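Local coordinates for protein glucose-6-phosphate dehydrogenase (Trypanosoma cruzi, PDB 5AQ1) that catalyses the oxidation of glucose 6-phosphate with reduction of NADP to NADPH, the entry step of the pentose phosphate pathway, at residues L69-T75 against S109-Y115; W82-L87 against L105-Y110; F121-N125 against G161-M167. All coordinates share one frame; numbering follows the deposited sequence.

Contact 1. Residues L69-T75 against S109-Y115. With NDP (NADPH dihydro-nicotinamide-adenine-dinucleotide phosphate), chain G.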
# COMPACT_ATOMS: atom_id res chain seq x y z
N LEU B 69 29.21 -24.84 39.46
CA LEU B 69 29.75 -26.18 39.69
C LEU B 69 30.07 -26.87 38.36
O LEU B 69 29.17 -27.16 37.57
CB LEU B 69 28.76 -27.01 40.51
CG LEU B 69 28.99 -28.51 40.71
CD1 LEU B 69 30.32 -28.79 41.40
CD2 LEU B 69 27.84 -29.13 41.49
N GLY B 70 31.35 -27.11 38.12
CA GLY B 70 31.78 -27.88 36.96
C GLY B 70 31.60 -29.36 37.23
O GLY B 70 31.82 -29.82 38.35
N TYR B 71 31.22 -30.10 36.19
CA TYR B 71 31.00 -31.54 36.30
C TYR B 71 31.47 -32.25 35.04
O TYR B 71 31.02 -31.93 33.94
CB TYR B 71 29.52 -31.82 36.55
CG TYR B 71 29.19 -33.28 36.77
CD1 TYR B 71 28.96 -34.13 35.69
CD2 TYR B 71 29.09 -33.81 38.05
CE1 TYR B 71 28.66 -35.47 35.89
CE2 TYR B 71 28.78 -35.14 38.26
CZ TYR B 71 28.57 -35.96 37.17
OH TYR B 71 28.26 -37.29 37.37
N ALA B 72 32.37 -33.22 35.19
CA ALA B 72 32.87 -34.02 34.07
C ALA B 72 33.61 -35.26 34.58
O ALA B 72 33.87 -35.39 35.77
CB ALA B 72 33.77 -33.18 33.17
N ARG B 73 33.96 -36.15 33.65
CA ARG B 73 34.64 -37.41 34.00
C ARG B 73 36.11 -37.21 34.35
O ARG B 73 36.68 -38.00 35.11
CB ARG B 73 34.54 -38.41 32.85
CG ARG B 73 33.12 -38.76 32.44
CD ARG B 73 33.11 -39.62 31.18
NE ARG B 73 33.84 -38.98 30.09
CZ ARG B 73 34.27 -39.60 29.00
NH1 ARG B 73 34.04 -40.90 28.81
NH2 ARG B 73 34.94 -38.92 28.08
N SER B 74 36.73 -36.17 33.79
CA SER B 74 38.14 -35.88 34.05
C SER B 74 38.40 -35.61 35.53
O SER B 74 37.60 -34.96 36.21
CB SER B 74 38.62 -34.67 33.24
OG SER B 74 38.72 -34.98 31.86
N THR B 75 39.52 -36.13 36.03
CA THR B 75 39.94 -35.87 37.40
C THR B 75 40.81 -34.61 37.42
O THR B 75 41.69 -34.45 36.57
CB THR B 75 40.74 -37.05 37.99
OG1 THR B 75 41.99 -37.18 37.29
CG2 THR B 75 39.95 -38.35 37.87
N SER B 109 33.35 -24.27 41.61
CA SER B 109 33.83 -25.56 42.11
C SER B 109 33.89 -26.56 40.97
O SER B 109 33.27 -26.36 39.92
CB SER B 109 32.89 -26.10 43.19
OG SER B 109 32.79 -25.20 44.27
N TYR B 110 34.66 -27.63 41.16
CA TYR B 110 34.71 -28.74 40.20
C TYR B 110 34.42 -30.06 40.91
O TYR B 110 34.64 -30.20 42.11
CB TYR B 110 36.06 -28.80 39.47
CG TYR B 110 36.09 -29.87 38.40
CD1 TYR B 110 35.56 -29.64 37.14
CD2 TYR B 110 36.63 -31.13 38.66
CE1 TYR B 110 35.57 -30.63 36.16
CE2 TYR B 110 36.64 -32.12 37.70
CZ TYR B 110 36.12 -31.87 36.45
OH TYR B 110 36.14 -32.85 35.49
N MET B 111 33.93 -31.02 40.13
CA MET B 111 33.51 -32.30 40.65
C MET B 111 33.61 -33.35 39.55
O MET B 111 33.29 -33.07 38.40
CB MET B 111 32.07 -32.17 41.14
CG MET B 111 31.38 -33.46 41.48
SD MET B 111 29.63 -33.18 41.79
CE MET B 111 29.26 -34.74 42.57
N THR B 112 34.05 -34.55 39.91
CA THR B 112 34.23 -35.64 38.95
C THR B 112 33.05 -36.61 39.01
O THR B 112 32.52 -36.90 40.09
CB THR B 112 35.55 -36.39 39.20
OG1 THR B 112 36.65 -35.49 39.05
CG2 THR B 112 35.72 -37.55 38.22
N GLY B 113 32.64 -37.12 37.85
CA GLY B 113 31.56 -38.10 37.77
C GLY B 113 31.26 -38.52 36.34
O GLY B 113 31.64 -37.83 35.39
N SER B 114 30.55 -39.63 36.20
CA SER B 114 30.14 -40.13 34.89
C SER B 114 28.84 -39.48 34.41
O SER B 114 28.20 -38.73 35.14
CB SER B 114 29.96 -41.65 34.94
OG SER B 114 28.78 -41.97 35.64
N TYR B 115 28.47 -39.77 33.16
CA TYR B 115 27.27 -39.21 32.54
C TYR B 115 26.11 -40.21 32.44
O TYR B 115 25.08 -39.89 31.85
CB TYR B 115 27.62 -38.69 31.13
CG TYR B 115 28.71 -37.64 31.11
CD1 TYR B 115 28.60 -36.47 31.86
CD2 TYR B 115 29.85 -37.80 30.32
CE1 TYR B 115 29.59 -35.50 31.84
CE2 TYR B 115 30.85 -36.84 30.29
CZ TYR B 115 30.71 -35.70 31.05
OH TYR B 115 31.70 -34.75 31.01
PA NDP G . 33.97 -31.54 23.41
O1A NDP G . 34.34 -32.52 22.33
O2A NDP G . 34.99 -30.52 23.88
O5B NDP G . 33.42 -32.40 24.66
C5B NDP G . 32.98 -31.73 25.83
C4B NDP G . 33.34 -32.55 27.07
O4B NDP G . 32.51 -33.71 27.10
C3B NDP G . 34.79 -33.03 27.12
O3B NDP G . 35.65 -32.17 27.87
C2B NDP G . 34.68 -34.39 27.76
O2B NDP G . 34.82 -34.26 29.18
C1B NDP G . 33.28 -34.87 27.44
N9A NDP G . 33.33 -35.86 26.32
C8A NDP G . 33.94 -35.71 25.13
N7A NDP G . 33.78 -36.82 24.36
C5A NDP G . 33.05 -37.70 25.08
C6A NDP G . 32.52 -39.06 24.88
N6A NDP G . 32.75 -39.72 23.72
N1A NDP G . 31.80 -39.62 25.89
C2A NDP G . 31.57 -38.98 27.05
N3A NDP G . 32.03 -37.73 27.30
C4A NDP G . 32.76 -37.06 26.37
O3 NDP G . 32.60 -30.79 23.01
PN NDP G . 32.49 -29.19 22.82
O1N NDP G . 32.80 -28.48 24.11
O2N NDP G . 33.25 -28.82 21.56
O5D NDP G . 30.92 -29.02 22.53
C5D NDP G . 29.93 -29.31 23.52
C4D NDP G . 28.55 -29.25 22.89
O4D NDP G . 28.31 -27.94 22.35
C3D NDP G . 28.42 -30.23 21.73
O3D NDP G . 27.14 -30.85 21.75
C2D NDP G . 28.59 -29.37 20.49
O2D NDP G . 27.91 -29.93 19.36
C1D NDP G . 28.05 -28.02 20.94
N1N NDP G . 28.65 -26.91 20.19
C2N NDP G . 29.88 -26.45 20.50
C3N NDP G . 30.47 -25.41 19.79
C7N NDP G . 31.84 -24.92 20.17
O7N NDP G . 32.09 -23.73 20.04
N7N NDP G . 32.77 -25.77 20.62
C4N NDP G . 29.76 -24.75 18.64
C5N NDP G . 28.44 -25.34 18.41
C6N NDP G . 27.95 -26.38 19.18
P2B NDP G . 35.27 -35.48 30.13
O1X NDP G . 36.01 -36.46 29.25
O2X NDP G . 36.15 -34.76 31.13
O3X NDP G . 33.97 -36.02 30.69

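Contact 2. Residues W82-L87 against L105-Y110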
# COMPACT_ATOMS: atom_id res chain seq x y z
N TRP B 82 43.85 -24.97 37.49
CA TRP B 82 42.98 -25.07 36.32
C TRP B 82 42.15 -23.80 36.14
O TRP B 82 42.04 -23.27 35.03
CB TRP B 82 42.07 -26.29 36.45
CG TRP B 82 40.97 -26.38 35.43
CD1 TRP B 82 41.10 -26.52 34.08
CD2 TRP B 82 39.56 -26.35 35.69
NE1 TRP B 82 39.87 -26.58 33.48
CE2 TRP B 82 38.90 -26.48 34.45
CE3 TRP B 82 38.78 -26.23 36.85
CZ2 TRP B 82 37.51 -26.49 34.34
CZ3 TRP B 82 37.40 -26.24 36.74
CH2 TRP B 82 36.78 -26.36 35.49
N LYS B 83 41.57 -23.31 37.23
CA LYS B 83 40.77 -22.08 37.20
C LYS B 83 41.61 -20.86 36.85
O LYS B 83 41.24 -20.08 35.97
CB LYS B 83 40.08 -21.87 38.54
CG LYS B 83 38.88 -22.78 38.76
CD LYS B 83 38.61 -23.03 40.24
CE LYS B 83 38.38 -21.73 41.00
NZ LYS B 83 37.87 -21.98 42.37
N LYS B 84 42.75 -20.71 37.52
CA LYS B 84 43.59 -19.53 37.34
C LYS B 84 44.33 -19.52 36.00
O LYS B 84 44.45 -18.46 35.38
CB LYS B 84 44.60 -19.43 38.49
CG LYS B 84 45.34 -18.10 38.56
CD LYS B 84 46.47 -18.16 39.57
CE LYS B 84 47.11 -16.80 39.73
NZ LYS B 84 48.23 -16.84 40.70
N ASP B 85 44.83 -20.67 35.56
CA ASP B 85 45.64 -20.76 34.34
C ASP B 85 44.80 -20.99 33.08
O ASP B 85 44.88 -20.22 32.13
CB ASP B 85 46.70 -21.85 34.47
CG ASP B 85 47.75 -21.53 35.53
OD1 ASP B 85 47.79 -20.38 36.01
OD2 ASP B 85 48.53 -22.44 35.88
N THR B 86 44.00 -22.06 33.08
CA THR B 86 43.23 -22.42 31.90
C THR B 86 42.01 -21.51 31.71
O THR B 86 41.94 -20.77 30.73
CB THR B 86 42.78 -23.90 31.94
OG1 THR B 86 43.92 -24.73 32.18
CG2 THR B 86 42.12 -24.31 30.62
N LEU B 87 41.08 -21.56 32.66
CA LEU B 87 39.81 -20.83 32.55
C LEU B 87 40.00 -19.32 32.40
O LEU B 87 39.51 -18.72 31.45
CB LEU B 87 38.91 -21.10 33.76
CG LEU B 87 37.86 -22.22 33.63
CD1 LEU B 87 38.41 -23.47 32.97
CD2 LEU B 87 37.28 -22.54 35.00
N LEU B 105 36.30 -16.49 40.50
CA LEU B 105 36.83 -17.86 40.58
C LEU B 105 36.52 -18.51 41.93
O LEU B 105 36.39 -19.73 42.01
CB LEU B 105 38.35 -17.88 40.33
CG LEU B 105 38.83 -17.44 38.94
CD1 LEU B 105 40.34 -17.53 38.86
CD2 LEU B 105 38.18 -18.26 37.83
N ARG B 106 36.37 -17.71 42.97
CA ARG B 106 35.93 -18.21 44.28
C ARG B 106 34.55 -18.87 44.23
O ARG B 106 34.25 -19.74 45.05
CB ARG B 106 35.93 -17.09 45.33
CG ARG B 106 37.14 -17.07 46.23
CD ARG B 106 37.13 -15.83 47.15
NE ARG B 106 37.91 -14.71 46.61
CZ ARG B 106 39.23 -14.57 46.69
NH1 ARG B 106 39.98 -15.49 47.30
NH2 ARG B 106 39.82 -13.50 46.16
N ARG B 107 33.72 -18.48 43.26
CA ARG B 107 32.38 -19.04 43.10
C ARG B 107 32.36 -20.36 42.32
O ARG B 107 31.32 -21.00 42.24
CB ARG B 107 31.46 -18.03 42.40
CG ARG B 107 31.45 -16.62 42.98
CD ARG B 107 31.39 -16.58 44.50
NE ARG B 107 30.32 -17.42 45.03
CZ ARG B 107 30.11 -17.66 46.32
NH1 ARG B 107 30.90 -17.13 47.25
NH2 ARG B 107 29.11 -18.45 46.69
N ILE B 108 33.50 -20.76 41.74
CA ILE B 108 33.55 -21.95 40.90
C ILE B 108 34.09 -23.16 41.67
O ILE B 108 35.14 -23.07 42.30
CB ILE B 108 34.43 -21.74 39.65
CG1 ILE B 108 33.87 -20.59 38.82
CG2 ILE B 108 34.49 -23.01 38.82
CD1 ILE B 108 34.68 -20.24 37.58
N SER B 109 33.35 -24.27 41.61
CA SER B 109 33.83 -25.56 42.11
C SER B 109 33.89 -26.56 40.97
O SER B 109 33.27 -26.36 39.92
CB SER B 109 32.89 -26.10 43.19
OG SER B 109 32.79 -25.20 44.27
N TYR B 110 34.66 -27.63 41.16
CA TYR B 110 34.71 -28.74 40.20
C TYR B 110 34.42 -30.06 40.91
O TYR B 110 34.64 -30.20 42.11
CB TYR B 110 36.06 -28.80 39.47
CG TYR B 110 36.09 -29.87 38.40
CD1 TYR B 110 35.56 -29.64 37.14
CD2 TYR B 110 36.63 -31.13 38.66
CE1 TYR B 110 35.57 -30.63 36.16
CE2 TYR B 110 36.64 -32.12 37.70
CZ TYR B 110 36.12 -31.87 36.45
OH TYR B 110 36.14 -32.85 35.49

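Contact 3. Residues F121-N125 against G161-M167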
# COMPACT_ATOMS: atom_id res chain seq x y z
N PHE B 121 24.82 -38.99 39.76
CA PHE B 121 23.80 -37.94 39.77
C PHE B 121 23.23 -37.72 41.18
O PHE B 121 22.76 -36.63 41.50
CB PHE B 121 22.67 -38.27 38.78
CG PHE B 121 23.11 -38.19 37.35
CD1 PHE B 121 23.28 -36.96 36.72
CD2 PHE B 121 23.38 -39.35 36.63
CE1 PHE B 121 23.70 -36.89 35.40
CE2 PHE B 121 23.80 -39.28 35.31
CZ PHE B 121 23.96 -38.05 34.70
N ALA B 122 23.28 -38.76 42.01
CA ALA B 122 22.96 -38.63 43.42
C ALA B 122 24.04 -37.80 44.13
O ALA B 122 23.72 -36.93 44.95
CB ALA B 122 22.83 -39.99 44.08
N ARG B 123 25.31 -38.07 43.82
CA ARG B 123 26.42 -37.27 44.34
C ARG B 123 26.30 -35.82 43.92
O ARG B 123 26.51 -34.91 44.73
CB ARG B 123 27.77 -37.84 43.88
CG ARG B 123 28.21 -39.10 44.61
CD ARG B 123 29.43 -39.74 43.98
NE ARG B 123 30.58 -38.83 43.90
CZ ARG B 123 31.10 -38.33 42.78
NH1 ARG B 123 30.60 -38.63 41.58
NH2 ARG B 123 32.14 -37.51 42.86
N LEU B 124 25.97 -35.60 42.64
CA LEU B 124 25.76 -34.25 42.10
C LEU B 124 24.67 -33.51 42.86
O LEU B 124 24.86 -32.36 43.26
CB LEU B 124 25.40 -34.33 40.61
CG LEU B 124 25.05 -33.02 39.88
CD1 LEU B 124 26.17 -31.99 39.99
CD2 LEU B 124 24.73 -33.29 38.42
N ASN B 125 23.54 -34.17 43.07
CA ASN B 125 22.43 -33.61 43.83
C ASN B 125 22.86 -33.16 45.23
O ASN B 125 22.49 -32.08 45.69
CB ASN B 125 21.31 -34.64 43.93
CG ASN B 125 20.07 -34.09 44.61
OD1 ASN B 125 19.37 -33.24 44.06
ND2 ASN B 125 19.77 -34.58 45.81
N GLY B 161 19.42 -39.09 33.89
CA GLY B 161 20.04 -39.05 35.22
C GLY B 161 19.64 -37.81 36.01
O GLY B 161 19.33 -37.91 37.20
N LEU B 162 19.66 -36.66 35.35
CA LEU B 162 19.27 -35.39 35.98
C LEU B 162 17.80 -35.41 36.38
O LEU B 162 17.46 -35.02 37.50
CB LEU B 162 19.52 -34.21 35.03
CG LEU B 162 20.98 -33.80 34.82
CD1 LEU B 162 21.07 -32.77 33.70
CD2 LEU B 162 21.60 -33.26 36.10
N SER B 163 16.94 -35.85 35.46
CA SER B 163 15.50 -35.93 35.71
C SER B 163 15.19 -36.85 36.88
O SER B 163 14.36 -36.53 37.73
CB SER B 163 14.77 -36.43 34.46
OG SER B 163 13.37 -36.37 34.62
N LYS B 164 15.87 -37.98 36.92
CA LYS B 164 15.62 -39.01 37.91
C LYS B 164 16.12 -38.62 39.30
O LYS B 164 15.42 -38.87 40.29
CB LYS B 164 16.26 -40.33 37.47
CG LYS B 164 15.93 -41.54 38.33
CD LYS B 164 16.85 -42.71 38.02
CE LYS B 164 16.65 -43.86 39.01
NZ LYS B 164 15.46 -44.69 38.69
N GLY B 165 17.31 -38.02 39.39
CA GLY B 165 17.98 -37.87 40.68
C GLY B 165 18.63 -36.54 41.04
O GLY B 165 19.38 -36.48 42.01
N ALA B 166 18.35 -35.47 40.29
CA ALA B 166 18.93 -34.16 40.59
C ALA B 166 17.97 -32.99 40.35
O ALA B 166 18.41 -31.87 40.07
CB ALA B 166 20.22 -33.97 39.80
N MET B 167 16.67 -33.24 40.48
CA MET B 167 15.67 -32.20 40.32
C MET B 167 15.32 -31.58 41.67
O MET B 167 15.18 -32.28 42.68
CB MET B 167 14.39 -32.76 39.69
CG MET B 167 14.58 -33.32 38.29
SD MET B 167 14.91 -32.05 37.05
CE MET B 167 13.28 -31.37 36.81

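Contact 1. Residues L69-T75 against S109-Y115
Two neighbouring parallel strands of the Rossmann-type sheet, L69-A72 and S109-T112, run side by side here, and the loops that follow them grip the 2'-phosphate of NADPH. In the backbone pairing, the N of G70 donates to the O of S109 at 2.7 Å. Further along, G113 N donates to A72 O at 3.0 Å. L69, Y71 and M111 share one face of the sheet. There the sulfur of M111 lies at the edge of the Y71 ring, near its plane, in a Met-aromatic contact with SD 3.8 Å from Y71 CD2. With CG opposite the backbone N (chi1 -176°), the Y71 ring lies beside M111 and reaches on to the loop after the second strand, where its OH donates to S114 O at 2.7 Å in the carbonyl plane. A loop after the second strand of a dinucleotide-binding fold commonly reads the adenosine ribose, and R73 and S74 fit this role. R73 bends at chi3, which brings NE within 3.0 Å of phosphate O3X and lets NH2 bond to O1X; one face of its guanidinium covers the adenine at N3A. S74 holds O2X with both N and OG, while Y115 OH, from the second loop, donates to O3X at 2.6 Å, the same oxygen that R73 N also binds. Such a cluster of donors is consistent with a preference for NADP over NAD. Behind this pocket, S74 O accepts two hydroxyls of strand 108-112 from opposite faces of its plane: Y110 OH at 2.7 Å, with S74 O lying in the plane of the Y110 ring, and T112 OG1. S41 packs against A72 and S74 and also bonds the cofactor.

Contact 2. Residues W82-L87 against L105-Y110
Polar contacts between the two segments centre on K83, whose ammonium joins the helix W82-L87 to the turn L105-I108. NZ donates to L105 O at 2.7 Å, from above the carbonyl plane, and to I108 O at 2.9 Å. The bend at chi3 (57°) folds the end of the chain back to both carbonyls, and E80 adds a salt bridge to the same nitrogen. L105 O is gripped twice, because I108 N, closing the type I turn, reaches it from the opposite face of its plane. Helix 79-87 and strand 108-112 belong to the Rossmann-type coenzyme domain, where the helix passes across the edge strand at 99° between the short axes. The aromatic contact is T-shaped: an edge of Y110 faces the six-membered ring of W82, with planes at 69° and W82 CH2 3.9 Å from Y110 CD1. CD1 of L87 lies over one face of the same indole. Among the apolar contacts, both methyls of L105 pack on the backbone of K83, and L87 CD2 comes within 4.3 Å of I108 CD1. F50 of helix 43-58 touches both L87 and I108.

Contact 3. Residues F121-N125 against G161-M167
The ring of F121 presents one face to the backbone of helix 155-165, with G161 CA 3.6 Å above the plane and over its centre. This is a CH-pi contact, the line from ring centroid to CA lying 14° off the ring normal. L162 N sits over the same face but nearer the rim. The approach is close because G161 has no side chain, so the aromatic face rests directly on main-chain atoms. With CG opposite the carbonyl carbon (chi1 -68°), F121 projects from its helix across to the other, where its CD1 also meets CD2 of L162 at 4.1 Å; these two side chains cross at about a right angle. The same L162 methyl touches CD2 of L124 at 3.9 Å, so one methyl meets both F121 and L124. The other flat group is the amide of N125, beside the C-terminal part of 161-167; N125 CB lies 3.3 Å from G165 O, and N125 OD1 is 3.6 Å from A166 CA. The polar interest of that OD1 lies elsewhere, in a hydrogen bond from NH1 of R144, which also makes a weak bond to A166 O, so R144 reaches both segments, the second only weakly. F121 O and G165 O approach to 3.4 Å, but both are acceptors, and F121 O already receives N125 N within its own helix. The direct contacts between the two segments are packing.

The short axes pass 9.4 Å apart and cross at -62°. Helices 118-134 and 155-165 are neighbours over the parallel sheet of the coenzyme domain: beneath them L124 rests on L69 and Y71 of strand 67-72 and on M111 of strand 108-112, while L162 packs against F146 and L148 of strand 143-148.

Following the chain from the N terminus, strand 67-72 comes first, and contact 1 closes a loop when strand 108-112 is laid beside it. Helix 79-87 lies within that loop, and contact 2 is nested there, joining the helix to the start of the same strand; S109 and Y110 serve both contacts. The chain then enters helix 118-134, and contact 3 follows in series, closing a second loop through strand 143-148 to helix 155-165. Contacts 1 and 3 touch where R123 NH2 probably bonds to T112 O and M111 packs on R123 and L124. Contact 1 joins two strands at one sheet edge, contact 2 sets helix 79-87 against the outer one, and contact 3 pairs two helices.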